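PDB 7EHP: chitin oligosaccahride binding protein NagB1 from Paenibacillus sp. FPU-7, which binds N,N'-diacetylchitobiose and N,N',N''-triacetylchitotriose as a solute-binding protein, probably delivering these chitin oligosaccharides to a membrane transporter. Local coordinates for residues G121-K126 with Y230-G235; L132-P137 with M144-K149; P157-S162 with A238-G243; E260-F265 with H335-E340. All blocks are in the same frame, centred on the assembly; numbering follows the deposited sequence.

The four contacts cluster, with centres about 7 to 18 Å apart, apparently in one lobe of a periplasmic-binding-protein-like fold. Interactions 1, 3 and 4 reach one mixed sheet: strand 109-125 pairs antiparallel with both 237-243 and 262-265, and 237-243 pairs parallel with 156-159. Interactions 1 and 3 are closest, their centres about 7 Å apart; their segments alternate along the chain, and helix 225-233 is followed by strand 237-243. Interaction 4 follows both, its centre about 11 Å from that of interaction 1. Interaction 2, a helix-loop contact, touches the sheet at Phe265 and Met239. Interactions 1, 3 and 4 thus share a sheet near the glycan, with side chains about 9 to 12 Å from a bound N-acetylglucosamine.

Interaction 1 (G121-K126 with Y230-G235); sequences GVFYNK and YAFREG
Water 1 links the two segments: it accepts from Asn125 ND2 at 3.0 Å and donates to Phe232 O at 2.8 Å. It joins the end of strand 109-125 to the C-terminal turn of helix 225-233, a helix-on-sheet contact of the periplasmic-binding-protein-like fold. That helix ends in a Schellman motif, with Gly235 as the residue of positive phi, a conformation glycine adopts easily. Asn125 suits its place because an amide can do two jobs: ND2 reaches the water, while OD1 caps the start of helix 126-132 by accepting from Ile128 N.

Most of the rest is buried packing of Phe232 against the strand. Phe232 has CG anti to its own N (chi1 -179°), which sends the ring out from the helix to the strand. There its rim, not its face, meets the backbone: Tyr124 C lies in the plane of the ring, 3.4 Å from Phe232 CZ. A flat ring entering edge-on fits closely against an extended chain. Phe123 contributes its root rather than its ring tip, which leads away and meets Phe264 edge-to-face. Its contact with the helix is made by Phe123 CB, 3.7 Å from Phe232 CE2.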
loop_
_atom_site.group_PDB
_atom_site.type_symbol
_atom_site.label_atom_id
_atom_site.label_comp_id
_atom_site.label_asym_id
_atom_site.label_seq_id
_atom_site.Cartn_x
_atom_site.Cartn_y
_atom_site.Cartn_z
ATOM N N GLY A 121 -6.942 6.347 0.222
ATOM C CA GLY A 121 -7.754 7.544 0.139
ATOM C C GLY A 121 -7.759 8.225 1.485
ATOM O O GLY A 121 -6.825 8.044 2.271
ATOM N N VAL A 122 -8.817 8.969 1.779
ATOM C CA VAL A 122 -8.857 9.845 2.937
ATOM C C VAL A 122 -9.760 9.211 3.979
ATOM O O VAL A 122 -10.972 9.079 3.765
ATOM C CB VAL A 122 -9.341 11.250 2.558
ATOM C CG1 VAL A 122 -9.256 12.185 3.754
ATOM C CG2 VAL A 122 -8.527 11.773 1.373
ATOM N N PHE A 123 -9.163 8.802 5.099
ATOM C CA PHE A 123 -9.929 8.540 6.304
ATOM C C PHE A 123 -10.372 9.861 6.916
ATOM O O PHE A 123 -9.631 10.850 6.898
ATOM C CB PHE A 123 -9.091 7.750 7.312
ATOM C CG PHE A 123 -8.792 6.322 6.879
ATOM C CD1 PHE A 123 -7.793 6.064 5.952
ATOM C CD2 PHE A 123 -9.500 5.252 7.408
ATOM C CE1 PHE A 123 -7.507 4.780 5.541
ATOM C CE2 PHE A 123 -9.212 3.947 7.005
ATOM C CZ PHE A 123 -8.204 3.726 6.074
ATOM N N TYR A 124 -11.574 9.893 7.489
ATOM C CA TYR A 124 -11.968 11.137 8.135
ATOM C C TYR A 124 -12.791 10.857 9.383
ATOM O O TYR A 124 -13.327 9.763 9.581
ATOM C CB TYR A 124 -12.719 12.059 7.158
ATOM C CG TYR A 124 -14.147 11.657 6.855
ATOM C CD1 TYR A 124 -14.435 10.517 6.076
ATOM C CD2 TYR A 124 -15.210 12.433 7.316
ATOM C CE1 TYR A 124 -15.742 10.162 5.797
ATOM C CE2 TYR A 124 -16.519 12.090 7.040
ATOM C CZ TYR A 124 -16.780 10.962 6.285
ATOM O OH TYR A 124 -18.089 10.647 6.017
ATOM N N ASN A 125 -12.858 11.867 10.244
ATOM C CA ASN A 125 -13.590 11.784 11.498
ATOM C C ASN A 125 -14.947 12.462 11.298
ATOM O O ASN A 125 -15.027 13.690 11.175
ATOM C CB ASN A 125 -12.780 12.426 12.622
ATOM C CG ASN A 125 -13.470 12.339 13.967
ATOM O OD1 ASN A 125 -14.695 12.344 14.045
ATOM N ND2 ASN A 125 -12.676 12.252 15.044
ATOM N N LYS A 126 -16.010 11.652 11.285
ATOM C CA LYS A 126 -17.363 12.163 11.069
ATOM C C LYS A 126 -17.780 13.140 12.159
ATOM O O LYS A 126 -18.563 14.064 11.898
ATOM C CB LYS A 126 -18.353 10.993 11.008
ATOM C CG LYS A 126 -18.325 10.147 9.727
ATOM C CD LYS A 126 -18.980 8.784 9.995
ATOM C CE LYS A 126 -19.675 8.222 8.774
ATOM N NZ LYS A 126 -18.815 8.271 7.578
ATOM N N TYR A 230 -1.765 7.246 14.977
ATOM C CA TYR A 230 -2.077 7.690 16.330
ATOM C C TYR A 230 -2.867 8.994 16.291
ATOM O O TYR A 230 -3.940 9.101 16.899
ATOM C CB TYR A 230 -0.803 7.885 17.149
ATOM C CG TYR A 230 0.138 6.707 17.291
ATOM C CD1 TYR A 230 -0.298 5.383 17.183
ATOM C CD2 TYR A 230 1.483 6.934 17.578
ATOM C CE1 TYR A 230 0.620 4.308 17.346
ATOM C CE2 TYR A 230 2.390 5.888 17.727
ATOM C CZ TYR A 230 1.966 4.589 17.615
ATOM O OH TYR A 230 2.913 3.608 17.783
ATOM N N ALA A 231 -2.351 9.997 15.563
ATOM C CA ALA A 231 -2.974 11.320 15.570
ATOM C C ALA A 231 -4.417 11.241 15.118
ATOM O O ALA A 231 -5.309 11.819 15.749
ATOM C CB ALA A 231 -2.193 12.295 14.682
ATOM N N PHE A 232 -4.671 10.499 14.033
ATOM C CA PHE A 232 -6.036 10.367 13.545
ATOM C C PHE A 232 -6.920 9.616 14.538
ATOM O O PHE A 232 -8.035 10.052 14.852
ATOM C CB PHE A 232 -6.042 9.670 12.189
ATOM C CG PHE A 232 -7.409 9.526 11.607
ATOM C CD1 PHE A 232 -8.128 10.659 11.216
ATOM C CD2 PHE A 232 -7.994 8.271 11.475
ATOM C CE1 PHE A 232 -9.400 10.544 10.687
ATOM C CE2 PHE A 232 -9.267 8.137 10.958
ATOM C CZ PHE A 232 -9.977 9.285 10.551
ATOM N N ARG A 233 -6.465 8.458 15.023
ATOM C CA ARG A 233 -7.362 7.669 15.860
ATOM C C ARG A 233 -7.566 8.300 17.235
ATOM O O ARG A 233 -8.583 8.035 17.888
ATOM C CB ARG A 233 -6.850 6.227 15.981
ATOM C CG ARG A 233 -5.929 5.947 17.150
ATOM C CD ARG A 233 -5.386 4.510 17.071
ATOM N NE ARG A 233 -4.342 4.281 18.066
ATOM C CZ ARG A 233 -3.377 3.377 17.950
ATOM N NH1 ARG A 233 -3.301 2.604 16.868
ATOM N NH2 ARG A 233 -2.477 3.260 18.911
ATOM N N GLU A 234 -6.644 9.143 17.680
ATOM C CA GLU A 234 -6.811 9.858 18.935
ATOM C C GLU A 234 -7.557 11.184 18.759
ATOM O O GLU A 234 -7.625 11.972 19.704
ATOM C CB GLU A 234 -5.443 10.077 19.598
ATOM C CG GLU A 234 -4.830 8.783 20.170
ATOM C CD GLU A 234 -3.309 8.845 20.436
ATOM O OE1 GLU A 234 -2.700 9.948 20.418
ATOM O OE2 GLU A 234 -2.714 7.768 20.672
ATOM N N GLY A 235 -8.125 11.437 17.586
ATOM C CA GLY A 235 -8.998 12.582 17.396
ATOM C C GLY A 235 -8.319 13.923 17.243
ATOM O O GLY A 235 -8.984 14.959 17.376
HETATM O O HOH W 1 -9.725 12.192 14.375
#

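Interaction 2 (L132-P137 with M144-K149); sequences LNVDVP and MDVAAK
Val134 lays its branched side chain over Val146 and the stem of Lys149. Val134 CB sits 3.9 Å from Val146 CG2, the two side chains meeting at a slant, while Val134 CG1 reaches Lys149 CD at 3.7 Å as the valine and lysine pass in opposite directions. With CG1 anti to the carbonyl carbon (chi1 -72°), that methyl takes the lysine side and leaves CB to the helix valine.

Here a loop lies back against the helix that follows it. A Schellman motif with Asn133 at positive phi closes the preceding helix, and residues 134-137 then run in extended form beside helix 140-152. Val146 faces this loop, and its CG2 also meets Pro137 CB at 4.1 Å. Compact, rigid valine and proline suit such a seam, and Phe129 of the preceding helix packs on Val134, Pro137 and Val146 alike. At the other end, Leu132 points its CD2 methyl at Lys149 O, 3.8 Å away.

Toward the solvent the chemistry changes. Lys149 NZ forms a salt bridge one helical turn back to Asp145 OD2 at 3.2 Å, on the syn side of the carboxylate. The same NZ donates to water 2 at 2.7 Å, and that water donates to Asn133 O. The lysine therefore has two roles: its CD methylene packs on Val134, while its ammonium group, paired with a carboxylate and water, keeps its charge at the margin of the contact and probably remains protonated there.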
loop_
_atom_site.group_PDB
_atom_site.type_symbol
_atom_site.label_atom_id
_atom_site.label_comp_id
_atom_site.label_asym_id
_atom_site.label_seq_id
_atom_site.Cartn_x
_atom_site.Cartn_y
_atom_site.Cartn_z
ATOM N N LEU A 132 -17.233 21.019 12.728
ATOM C CA LEU A 132 -16.866 22.092 11.818
ATOM C C LEU A 132 -17.988 22.473 10.866
ATOM O O LEU A 132 -17.846 23.468 10.145
ATOM C CB LEU A 132 -15.644 21.689 10.988
ATOM C CG LEU A 132 -14.477 21.031 11.712
ATOM C CD1 LEU A 132 -13.471 20.473 10.704
ATOM C CD2 LEU A 132 -13.836 22.030 12.634
ATOM N N ASN A 133 -19.075 21.694 10.826
ATOM C CA ASN A 133 -20.207 21.926 9.928
ATOM C C ASN A 133 -19.752 21.923 8.469
ATOM O O ASN A 133 -19.983 22.869 7.715
ATOM C CB ASN A 133 -20.940 23.232 10.278
ATOM C CG ASN A 133 -22.327 23.313 9.659
ATOM O OD1 ASN A 133 -22.759 24.376 9.208
ATOM N ND2 ASN A 133 -23.030 22.181 9.625
ATOM N N VAL A 134 -19.088 20.831 8.083
ATOM C CA VAL A 134 -18.649 20.607 6.708
ATOM C C VAL A 134 -19.094 19.223 6.253
ATOM O O VAL A 134 -19.110 18.274 7.046
ATOM C CB VAL A 134 -17.120 20.750 6.560
ATOM C CG1 VAL A 134 -16.689 22.222 6.682
ATOM C CG2 VAL A 134 -16.407 19.872 7.591
ATOM N N ASP A 135 -19.444 19.114 4.965
ATOM C CA ASP A 135 -19.724 17.849 4.307
ATOM C C ASP A 135 -18.428 17.231 3.805
ATOM O O ASP A 135 -17.353 17.833 3.870
ATOM C CB ASP A 135 -20.676 18.030 3.121
ATOM C CG ASP A 135 -21.981 18.685 3.497
ATOM O OD1 ASP A 135 -22.383 18.611 4.678
ATOM O OD2 ASP A 135 -22.614 19.265 2.588
ATOM N N VAL A 136 -18.545 16.024 3.254
ATOM C CA VAL A 136 -17.395 15.374 2.618
ATOM C C VAL A 136 -16.966 16.196 1.411
ATOM O O VAL A 136 -17.817 16.539 0.566
ATOM C CB VAL A 136 -17.749 13.928 2.214
ATOM C CG1 VAL A 136 -16.745 13.368 1.207
ATOM C CG2 VAL A 136 -17.805 13.059 3.459
ATOM N N PRO A 137 -15.681 16.541 1.269
ATOM C CA PRO A 137 -15.262 17.407 0.157
ATOM C C PRO A 137 -15.097 16.586 -1.108
ATOM O O PRO A 137 -14.373 15.588 -1.132
ATOM C CB PRO A 137 -13.920 17.973 0.641
ATOM C CG PRO A 137 -13.349 16.797 1.450
ATOM C CD PRO A 137 -14.563 16.271 2.201
ATOM N N MET A 144 -10.052 22.614 0.508
ATOM C CA MET A 144 -9.406 23.784 1.089
ATOM C C MET A 144 -10.252 24.374 2.214
ATOM O O MET A 144 -9.733 24.744 3.270
ATOM C CB MET A 144 -9.178 24.817 -0.012
ATOM C CG MET A 144 -8.150 24.433 -1.083
ATOM S SD MET A 144 -6.637 23.644 -0.499
ATOM C CE MET A 144 -5.822 25.084 0.066
ATOM N N ASP A 145 -11.566 24.454 2.001
ATOM C CA ASP A 145 -12.479 24.953 3.031
ATOM C C ASP A 145 -12.471 24.051 4.267
ATOM O O ASP A 145 -12.373 24.529 5.405
ATOM C CB ASP A 145 -13.884 25.057 2.425
ATOM C CG ASP A 145 -14.908 25.570 3.397
ATOM O OD1 ASP A 145 -14.754 26.713 3.886
ATOM O OD2 ASP A 145 -15.868 24.812 3.678
ATOM N N VAL A 146 -12.566 22.733 4.056
ATOM C CA VAL A 146 -12.547 21.777 5.162
ATOM C C VAL A 146 -11.253 21.916 5.951
ATOM O O VAL A 146 -11.263 22.018 7.184
ATOM C CB VAL A 146 -12.724 20.345 4.625
ATOM C CG1 VAL A 146 -12.367 19.303 5.692
ATOM C CG2 VAL A 146 -14.140 20.152 4.123
ATOM N N ALA A 147 -10.121 21.954 5.239
ATOM C CA ALA A 147 -8.816 22.029 5.885
ATOM C C ALA A 147 -8.644 23.337 6.650
ATOM O O ALA A 147 -8.121 23.343 7.778
ATOM C CB ALA A 147 -7.718 21.871 4.831
ATOM N N ALA A 148 -9.069 24.456 6.047
ATOM C CA ALA A 148 -8.984 25.759 6.713
ATOM C C ALA A 148 -9.830 25.804 7.984
ATOM O O ALA A 148 -9.384 26.323 9.015
ATOM C CB ALA A 148 -9.415 26.866 5.753
ATOM N N LYS A 149 -11.053 25.267 7.931
ATOM C CA LYS A 149 -11.900 25.219 9.124
ATOM C C LYS A 149 -11.340 24.261 10.164
ATOM O O LYS A 149 -11.350 24.565 11.364
ATOM C CB LYS A 149 -13.326 24.814 8.743
ATOM C CG LYS A 149 -14.014 25.810 7.809
ATOM C CD LYS A 149 -15.506 25.580 7.701
ATOM C CE LYS A 149 -16.157 26.730 6.934
ATOM N NZ LYS A 149 -17.338 26.272 6.157
HETATM O O HOH W 2 -18.817 25.303 8.147
#

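Interaction 3 (P157-S162 with A238-G243); sequences PFAFAS and AMMFDG
Met239 and Phe158 make the tightly packed part of this buried contact. The methionine crosses the ring at a slant, and its terminal methyl lies over one face, with Met239 CE 4.0 Å from the centroid of the Phe158 ring, a CH-pi contact. The sulfur stands more obliquely, Met239 SD being 4.4 Å from the same centroid, so this is also a Met-aromatic contact. The bend at the last torsion (chi3 -82°) brings the methyl back over the phenyl. A flexible thioether can follow a ring surface, and Val122 of strand 109-125 packs on both residues.

Backbone pairing holds these side chains together. Strands 156-159 and 237-243 run parallel, Phe158 opposite Met239, in the mixed sheet of this solute-binding fold. Ala159 N donates to Met239 O at 2.8 Å, whereas the bond from Met239 N to Pro157 O is weak, bent to 122°.

Beyond Ala159 the strands part and the contact is looser. Small Ala159 still meets Met240 CB through its own CB at 4.1 Å, but direct backbone bonding gives way to water 3, which donates to Ala159 O at 2.6 Å and accepts from Phe241 N at 2.9 Å. The water thus satisfies two buried backbone groups where the chains diverge, so the pairing can end without leaving either polar atom lacking a partner.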
loop_
_atom_site.group_PDB
_atom_site.type_symbol
_atom_site.label_atom_id
_atom_site.label_comp_id
_atom_site.label_asym_id
_atom_site.label_seq_id
_atom_site.Cartn_x
_atom_site.Cartn_y
_atom_site.Cartn_z
ATOM N N PRO A 157 -5.396 19.249 9.818
ATOM C CA PRO A 157 -6.228 18.810 8.689
ATOM C C PRO A 157 -5.910 17.376 8.253
ATOM O O PRO A 157 -6.804 16.523 8.237
ATOM C CB PRO A 157 -5.891 19.828 7.600
ATOM C CG PRO A 157 -5.572 21.077 8.414
ATOM C CD PRO A 157 -4.701 20.509 9.510
ATOM N N PHE A 158 -4.655 17.098 7.903
ATOM C CA PHE A 158 -4.233 15.767 7.471
ATOM C C PHE A 158 -3.181 15.265 8.451
ATOM O O PHE A 158 -2.049 15.766 8.449
ATOM C CB PHE A 158 -3.640 15.778 6.052
ATOM C CG PHE A 158 -4.652 15.855 4.947
ATOM C CD1 PHE A 158 -5.350 14.734 4.550
ATOM C CD2 PHE A 158 -4.851 17.049 4.254
ATOM C CE1 PHE A 158 -6.285 14.807 3.525
ATOM C CE2 PHE A 158 -5.767 17.128 3.209
ATOM C CZ PHE A 158 -6.485 16.007 2.845
ATOM N N ALA A 159 -3.542 14.278 9.278
ATOM C CA ALA A 159 -2.530 13.536 10.023
ATOM C C ALA A 159 -1.508 12.983 9.040
ATOM O O ALA A 159 -1.878 12.430 7.997
ATOM C CB ALA A 159 -3.177 12.389 10.816
ATOM N N PHE A 160 -0.220 13.127 9.370
ATOM C CA PHE A 160 0.819 12.924 8.359
ATOM C C PHE A 160 2.176 12.721 9.031
ATOM O O PHE A 160 2.584 13.510 9.881
ATOM C CB PHE A 160 0.838 14.127 7.379
ATOM C CG PHE A 160 1.874 14.030 6.293
ATOM C CD1 PHE A 160 1.830 13.005 5.358
ATOM C CD2 PHE A 160 2.866 14.989 6.173
ATOM C CE1 PHE A 160 2.774 12.916 4.345
ATOM C CE2 PHE A 160 3.819 14.908 5.161
ATOM C CZ PHE A 160 3.771 13.861 4.243
ATOM N N ALA A 161 2.864 11.650 8.660
ATOM C CA ALA A 161 4.179 11.359 9.212
ATOM C C ALA A 161 5.079 10.929 8.067
ATOM O O ALA A 161 4.689 10.066 7.282
ATOM C CB ALA A 161 4.075 10.268 10.282
ATOM N N SER A 162 6.272 11.528 7.952
ATOM C CA SER A 162 7.109 11.322 6.772
ATOM C C SER A 162 8.549 10.907 7.079
ATOM O O SER A 162 9.386 10.934 6.173
ATOM C CB SER A 162 7.130 12.582 5.903
ATOM O OG SER A 162 7.679 13.665 6.641
ATOM N N ALA A 238 -8.455 15.837 11.505
ATOM C CA ALA A 238 -9.745 15.637 10.848
ATOM C C ALA A 238 -9.680 14.547 9.786
ATOM O O ALA A 238 -10.685 13.875 9.517
ATOM C CB ALA A 238 -10.221 16.959 10.231
ATOM N N MET A 239 -8.524 14.376 9.153
ATOM C CA MET A 239 -8.378 13.476 8.019
ATOM C C MET A 239 -7.005 12.829 8.093
ATOM O O MET A 239 -6.110 13.282 8.821
ATOM C CB MET A 239 -8.534 14.215 6.675
ATOM C CG MET A 239 -9.840 14.988 6.507
ATOM S SD MET A 239 -9.868 15.898 4.938
ATOM C CE MET A 239 -8.928 17.336 5.470
ATOM N N MET A 240 -6.845 11.768 7.308
ATOM C CA MET A 240 -5.575 11.066 7.150
ATOM C C MET A 240 -5.623 10.333 5.824
ATOM O O MET A 240 -6.485 9.466 5.649
ATOM C CB MET A 240 -5.359 10.060 8.277
ATOM C CG MET A 240 -4.131 9.186 8.080
ATOM S SD MET A 240 -3.877 8.120 9.502
ATOM C CE MET A 240 -5.056 6.803 9.147
ATOM N N PHE A 241 -4.698 10.640 4.914
ATOM C CA PHE A 241 -4.581 9.860 3.687
ATOM C C PHE A 241 -3.772 8.601 3.988
ATOM O O PHE A 241 -2.646 8.684 4.490
ATOM C CB PHE A 241 -3.918 10.684 2.573
ATOM C CG PHE A 241 -3.991 10.052 1.210
ATOM C CD1 PHE A 241 -3.161 9.001 0.872
ATOM C CD2 PHE A 241 -4.890 10.520 0.253
ATOM C CE1 PHE A 241 -3.234 8.406 -0.389
ATOM C CE2 PHE A 241 -4.964 9.924 -1.026
ATOM C CZ PHE A 241 -4.136 8.865 -1.336
ATOM N N ASP A 242 -4.330 7.438 3.664
ATOM C CA ASP A 242 -3.695 6.172 4.027
ATOM C C ASP A 242 -4.306 5.047 3.199
ATOM O O ASP A 242 -5.285 5.236 2.469
ATOM C CB ASP A 242 -3.850 5.893 5.533
ATOM C CG ASP A 242 -2.683 5.118 6.109
ATOM O OD1 ASP A 242 -1.969 4.455 5.323
ATOM O OD2 ASP A 242 -2.473 5.179 7.349
ATOM N N GLY A 243 -3.715 3.874 3.322
ATOM C CA GLY A 243 -4.248 2.695 2.680
ATOM C C GLY A 243 -5.274 1.990 3.534
ATOM O O GLY A 243 -5.310 2.156 4.752
HETATM O O HOH W 3 -2.460 12.446 5.514
#

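Interaction 4 (E260-F265 with H335-E340); sequences EDIGFF and HPVIRE
Glu340 reaches out from its helix with its chain extended beyond CG, and its carboxylate meets the strand backbone end-on. Phe264 N donates to Glu340 OE1 at 2.8 Å, the N-H approaching nearly along the C-O direction. The other oxygen, OE2, forms a salt bridge with Lys126, so the carboxylate ties together a strand amide and a lysine. Gly263 suits its place next to this group: its CA lies 3.2 Å from Glu340 OE1, where a side chain would collide.

Next to the carboxylate, Val337 and Ile262 stand abreast, and their CG2 methyls are 4.0 Å apart. Val337 CG2 also touches Phe264 CB at 3.9 Å. Beta-branched residues give broad, stiff surfaces for this helix-on-strand packing in the solute-binding fold, in which the first turn of the helix, 336-340, runs almost parallel to strand 262-265 of the sheet, the axes 7.0 Å apart at closest and 4° apart in direction.

At the start of the helix, where His335 is the N-cap residue, the contact is mixed, a carboxylate lying against a histidine ring and a proline. Glu260 and His335 run antiparallel past one another, the carboxylate plane turned 51° from the ring, with Glu260 OE2 3.6 Å from His335 CE1. The Glu260 side chain crosses that of Pro336 at about a right angle, Glu260 OE1 lying 3.5 Å from Pro336 CG.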
loop_
_atom_site.group_PDB
_atom_site.type_symbol
_atom_site.label_atom_id
_atom_site.label_comp_id
_atom_site.label_asym_id
_atom_site.label_seq_id
_atom_site.Cartn_x
_atom_site.Cartn_y
_atom_site.Cartn_z
ATOM N N GLU A 260 -16.613 4.563 15.850
ATOM C CA GLU A 260 -17.762 4.478 14.952
ATOM C C GLU A 260 -17.893 5.689 14.037
ATOM O O GLU A 260 -18.468 5.584 12.947
ATOM C CB GLU A 260 -19.057 4.294 15.749
ATOM C CG GLU A 260 -20.246 3.743 14.946
ATOM C CD GLU A 260 -19.985 2.399 14.248
ATOM O OE1 GLU A 260 -20.830 2.010 13.406
ATOM O OE2 GLU A 260 -18.970 1.719 14.550
ATOM N N ASP A 261 -17.391 6.848 14.440
ATOM C CA ASP A 261 -17.481 7.999 13.557
ATOM C C ASP A 261 -16.249 8.148 12.661
ATOM O O ASP A 261 -15.931 9.265 12.221
ATOM C CB ASP A 261 -17.782 9.262 14.375
ATOM C CG ASP A 261 -16.914 9.389 15.606
ATOM O OD1 ASP A 261 -15.707 9.121 15.502
ATOM O OD2 ASP A 261 -17.451 9.715 16.691
ATOM N N ILE A 262 -15.561 7.032 12.348
ATOM C CA ILE A 262 -14.481 7.028 11.360
ATOM C C ILE A 262 -15.064 6.674 10.000
ATOM O O ILE A 262 -15.768 5.665 9.862
ATOM C CB ILE A 262 -13.367 6.040 11.745
ATOM C CG1 ILE A 262 -12.466 6.632 12.820
ATOM C CG2 ILE A 262 -12.503 5.732 10.517
ATOM C CD1 ILE A 262 -11.468 5.648 13.405
ATOM N N GLY A 263 -14.766 7.493 8.991
ATOM C CA GLY A 263 -15.202 7.228 7.632
ATOM C C GLY A 263 -14.081 7.282 6.607
ATOM O O GLY A 263 -12.904 7.385 6.959
ATOM N N PHE A 264 -14.433 7.245 5.330
ATOM C CA PHE A 264 -13.437 7.156 4.269
ATOM C C PHE A 264 -14.063 7.717 3.005
ATOM O O PHE A 264 -15.212 7.391 2.697
ATOM C CB PHE A 264 -12.997 5.698 4.061
ATOM C CG PHE A 264 -12.004 5.493 2.942
ATOM C CD1 PHE A 264 -12.422 5.378 1.626
ATOM C CD2 PHE A 264 -10.650 5.370 3.218
ATOM C CE1 PHE A 264 -11.504 5.188 0.604
ATOM C CE2 PHE A 264 -9.726 5.193 2.208
ATOM C CZ PHE A 264 -10.150 5.086 0.895
ATOM N N PHE A 265 -13.322 8.549 2.270
ATOM C CA PHE A 265 -13.780 8.978 0.955
ATOM C C PHE A 265 -12.608 9.047 -0.018
ATOM O O PHE A 265 -11.456 9.237 0.375
ATOM C CB PHE A 265 -14.528 10.328 1.009
ATOM C CG PHE A 265 -13.747 11.454 1.638
ATOM C CD1 PHE A 265 -12.865 12.211 0.889
ATOM C CD2 PHE A 265 -13.920 11.769 2.972
ATOM C CE1 PHE A 265 -12.145 13.253 1.468
ATOM C CE2 PHE A 265 -13.207 12.806 3.558
ATOM C CZ PHE A 265 -12.321 13.550 2.802
ATOM N N HIS A 335 -17.839 -3.121 9.421
ATOM C CA HIS A 335 -17.813 -1.732 9.844
ATOM C C HIS A 335 -18.211 -0.786 8.704
ATOM O O HIS A 335 -17.948 -1.067 7.526
ATOM C CB HIS A 335 -16.410 -1.421 10.360
ATOM C CG HIS A 335 -16.278 -0.079 10.998
ATOM N ND1 HIS A 335 -16.003 0.079 12.338
ATOM C CD2 HIS A 335 -16.318 1.169 10.471
ATOM C CE1 HIS A 335 -15.944 1.369 12.620
ATOM N NE2 HIS A 335 -16.121 2.052 11.503
ATOM N N PRO A 336 -18.881 0.332 9.027
ATOM C CA PRO A 336 -19.181 1.344 7.999
ATOM C C PRO A 336 -17.984 1.768 7.164
ATOM O O PRO A 336 -18.112 1.888 5.939
ATOM C CB PRO A 336 -19.719 2.511 8.839
ATOM C CG PRO A 336 -20.381 1.832 9.978
ATOM C CD PRO A 336 -19.445 0.722 10.336
ATOM N N VAL A 337 -16.827 2.014 7.792
ATOM C CA VAL A 337 -15.650 2.446 7.041
ATOM C C VAL A 337 -15.320 1.430 5.969
ATOM O O VAL A 337 -14.787 1.782 4.910
ATOM C CB VAL A 337 -14.440 2.677 7.968
ATOM C CG1 VAL A 337 -13.813 1.347 8.382
ATOM C CG2 VAL A 337 -13.407 3.555 7.275
ATOM N N ILE A 338 -15.658 0.160 6.207
ATOM C CA ILE A 338 -15.388 -0.877 5.224
ATOM C C ILE A 338 -16.373 -0.795 4.067
ATOM O O ILE A 338 -15.975 -0.944 2.908
ATOM C CB ILE A 338 -15.402 -2.269 5.883
ATOM C CG1 ILE A 338 -14.383 -2.350 7.026
ATOM C CG2 ILE A 338 -15.110 -3.346 4.839
ATOM C CD1 ILE A 338 -12.957 -2.039 6.634
ATOM N N ARG A 339 -17.669 -0.574 4.349
ATOM C CA ARG A 339 -18.605 -0.328 3.251
ATOM C C ARG A 339 -18.127 0.862 2.438
ATOM O O ARG A 339 -18.093 0.822 1.199
ATOM C CB ARG A 339 -20.033 -0.017 3.730
ATOM C CG ARG A 339 -21.044 -1.123 4.106
ATOM C CD ARG A 339 -21.564 -1.828 2.827
ATOM N NE ARG A 339 -22.929 -2.376 2.899
ATOM C CZ ARG A 339 -23.248 -3.572 3.379
ATOM N NH1 ARG A 339 -24.518 -3.990 3.385
ATOM N NH2 ARG A 339 -22.317 -4.299 3.976
ATOM N N GLU A 340 -17.765 1.942 3.137
ATOM C CA GLU A 340 -17.360 3.176 2.477
ATOM C C GLU A 340 -16.126 2.961 1.609
ATOM O O GLU A 340 -16.001 3.583 0.552
ATOM C CB GLU A 340 -17.132 4.266 3.527
ATOM C CG GLU A 340 -18.429 4.758 4.157
ATOM C CD GLU A 340 -18.227 5.836 5.211
ATOM O OE1 GLU A 340 -17.169 6.497 5.214
ATOM O OE2 GLU A 340 -19.140 6.031 6.041
#